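Long-range contact in multicopper oxidase (Arthrobacter sp. FB24, PDB 3GDC), which probably oxidises phenolic, laccase-type substrates at copper centres while reducing dioxygen to water, working as a two-domain, three-subunit multicopper oxidase: residues F126-Y131 with R253-L258. Residues are numbered along the deposited sequence; the frame is centred on the assembly and turned at random.
Sequences FGTHLY and RGILEL
R253 NE donates to the T128 carbonyl O at 2.8 Å, a somewhat bent bond whose donor sits in the carbonyl plane, on a lone pair. NH2 donates to H129 ND1 at 3.1 Å and is straighter, at 168°; both acceptors therefore meet the guanidinium at its edge. H129 ND1 lies almost exactly in the guanidinium plane and R253 NH2 close to the imidazole plane, so the 70° between the two planes is a twist about this bond: an edge-on hydrogen bond and not a stack. ND1 must therefore be the unprotonated nitrogen in this bond, which agrees with the NE2 bond to the P125 carbonyl at the other end of the ring. Outside the strands, NH1 bonds to the G251 carbonyl and forms a salt bridge with D244 of the second subunit, whose F227 also meets the H129 ring.

No backbone ladder joins the strands: their axes run at 140° and approach to 6.5 Å, with T128 and G254 the nearest residues. Strand 127-132 belongs to the N-terminal cupredoxin-like domain and 253-258 to the C-terminal one, so the contact bridges the two beta sandwiches of the chain. With CG set between the backbone N and carbonyl carbon, R253 brings that atom to 2.9 Å from T128 O; the bend at chi2 then swings CD off to one side, so that the chain curves past the oxygen and NE meets it.

L130 CD2 lies over the rim of one guanidinium face, 3.4 Å above its plane; the same side chain lies about 5 Å from a bound copper ion. Beyond the arginine, T128 OG1 rests 3.2 Å from I255 CG1, but its hydrogen bond goes to H208 ND1 on the neighbouring strand 205-211. The T128 methyl, anti to the backbone N, instead faces R253 CG at 4.0 Å.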
loop_
_atom_site.group_PDB
_atom_site.type_symbol
_atom_site.label_atom_id
_atom_site.label_comp_id
_atom_site.label_asym_id
_atom_site.label_seq_id
_atom_site.Cartn_x
_atom_site.Cartn_y
_atom_site.Cartn_z
ATOM N N PHE A 126 -1.177 -17.018 -16.229
ATOM C CA PHE A 126 0.029 -17.362 -15.497
ATOM C C PHE A 126 0.274 -16.328 -14.399
ATOM O O PHE A 126 -0.113 -15.157 -14.525
ATOM C CB PHE A 126 1.241 -17.583 -16.414
ATOM C CG PHE A 126 1.935 -16.328 -16.890
ATOM C CD1 PHE A 126 2.840 -15.650 -16.068
ATOM C CD2 PHE A 126 1.744 -15.864 -18.192
ATOM C CE1 PHE A 126 3.512 -14.512 -16.528
ATOM C CE2 PHE A 126 2.413 -14.719 -18.659
ATOM C CZ PHE A 126 3.296 -14.051 -17.826
ATOM N N GLY A 127 0.858 -16.794 -13.309
ATOM C CA GLY A 127 1.169 -15.923 -12.188
ATOM C C GLY A 127 1.111 -16.641 -10.866
ATOM O O GLY A 127 1.026 -17.868 -10.797
ATOM N N THR A 128 1.188 -15.851 -9.805
ATOM C CA THR A 128 1.161 -16.364 -8.444
ATOM C C THR A 128 -0.184 -15.991 -7.863
ATOM O O THR A 128 -0.516 -14.801 -7.752
ATOM C CB THR A 128 2.322 -15.750 -7.644
ATOM O OG1 THR A 128 3.557 -16.174 -8.233
ATOM C CG2 THR A 128 2.276 -16.141 -6.179
ATOM N N HIS A 129 -0.972 -17.013 -7.523
ATOM C CA HIS A 129 -2.342 -16.813 -7.084
ATOM C C HIS A 129 -2.574 -17.524 -5.748
ATOM O O HIS A 129 -1.619 -17.937 -5.074
ATOM C CB HIS A 129 -3.330 -17.293 -8.167
ATOM C CG HIS A 129 -3.008 -16.800 -9.546
ATOM N ND1 HIS A 129 -3.012 -15.460 -9.882
ATOM C CD2 HIS A 129 -2.684 -17.472 -10.682
ATOM C CE1 HIS A 129 -2.693 -15.329 -11.159
ATOM N NE2 HIS A 129 -2.489 -16.534 -11.666
ATOM N N LEU A 130 -3.840 -17.649 -5.368
ATOM C CA LEU A 130 -4.228 -18.218 -4.088
ATOM C C LEU A 130 -5.666 -18.696 -4.170
ATOM O O LEU A 130 -6.372 -18.421 -5.155
ATOM C CB LEU A 130 -4.056 -17.189 -2.949
ATOM C CG LEU A 130 -4.944 -15.930 -2.915
ATOM C CD1 LEU A 130 -5.157 -15.454 -1.444
ATOM C CD2 LEU A 130 -4.399 -14.808 -3.752
ATOM N N TYR A 131 -6.084 -19.431 -3.150
ATOM C CA TYR A 131 -7.464 -19.863 -3.005
ATOM C C TYR A 131 -7.823 -19.773 -1.524
ATOM O O TYR A 131 -6.934 -19.818 -0.645
ATOM C CB TYR A 131 -7.664 -21.291 -3.561
ATOM C CG TYR A 131 -6.878 -22.362 -2.829
ATOM C CD1 TYR A 131 -7.426 -23.018 -1.719
ATOM C CD2 TYR A 131 -5.582 -22.697 -3.227
ATOM C CE1 TYR A 131 -6.703 -24.002 -1.027
ATOM C CE2 TYR A 131 -4.834 -23.674 -2.533
ATOM C CZ TYR A 131 -5.412 -24.319 -1.439
ATOM O OH TYR A 131 -4.707 -25.266 -0.747
ATOM N N ARG A 253 -0.199 -10.552 -3.712
ATOM C CA ARG A 253 0.833 -11.580 -3.739
ATOM C C ARG A 253 1.755 -11.266 -4.899
ATOM O O ARG A 253 1.424 -10.435 -5.748
ATOM C CB ARG A 253 0.234 -12.998 -3.830
ATOM C CG ARG A 253 -0.412 -13.375 -5.172
ATOM C CD ARG A 253 -1.795 -12.764 -5.313
ATOM N NE ARG A 253 -2.480 -13.232 -6.523
ATOM C CZ ARG A 253 -3.668 -12.798 -6.934
ATOM N NH1 ARG A 253 -4.342 -11.886 -6.236
ATOM N NH2 ARG A 253 -4.191 -13.287 -8.055
ATOM N N GLY A 254 2.923 -11.893 -4.923
ATOM C CA GLY A 254 3.888 -11.623 -5.984
ATOM C C GLY A 254 5.095 -12.522 -5.903
ATOM O O GLY A 254 5.186 -13.380 -5.020
ATOM N N ILE A 255 6.021 -12.328 -6.832
ATOM C CA ILE A 255 7.258 -13.081 -6.844
ATOM C C ILE A 255 8.414 -12.166 -6.472
ATOM O O ILE A 255 8.502 -11.045 -6.985
ATOM C CB ILE A 255 7.530 -13.718 -8.227
ATOM C CG1 ILE A 255 6.378 -14.664 -8.589
ATOM C CG2 ILE A 255 8.877 -14.435 -8.225
ATOM C CD1 ILE A 255 6.447 -15.234 -10.017
ATOM N N LEU A 256 9.276 -12.645 -5.574
ATOM C CA LEU A 256 10.540 -11.974 -5.285
ATOM C C LEU A 256 11.670 -12.815 -5.852
ATOM O O LEU A 256 11.665 -14.042 -5.705
ATOM C CB LEU A 256 10.784 -11.789 -3.782
ATOM C CG LEU A 256 9.751 -11.754 -2.654
ATOM C CD1 LEU A 256 10.278 -10.888 -1.519
ATOM C CD2 LEU A 256 8.344 -11.329 -3.042
ATOM N N GLU A 257 12.640 -12.162 -6.480
ATOM C CA GLU A 257 13.819 -12.850 -6.998
ATOM C C GLU A 257 15.084 -12.195 -6.479
ATOM O O GLU A 257 15.233 -10.967 -6.560
ATOM C CB GLU A 257 13.834 -12.847 -8.529
ATOM C CG GLU A 257 12.675 -13.605 -9.163
ATOM C CD GLU A 257 12.890 -13.876 -10.649
ATOM O OE1 GLU A 257 13.918 -13.428 -11.196
ATOM O OE2 GLU A 257 12.025 -14.548 -11.260
ATOM N N LEU A 258 15.980 -13.003 -5.927
ATOM C CA LEU A 258 17.278 -12.486 -5.517
ATOM C C LEU A 258 18.404 -13.515 -5.531
ATOM O O LEU A 258 18.166 -14.713 -5.603
ATOM C CB LEU A 258 17.176 -11.819 -4.141
ATOM C CG LEU A 258 16.977 -12.676 -2.893
ATOM C CD1 LEU A 258 17.242 -11.782 -1.693
ATOM C CD2 LEU A 258 15.573 -13.243 -2.816
#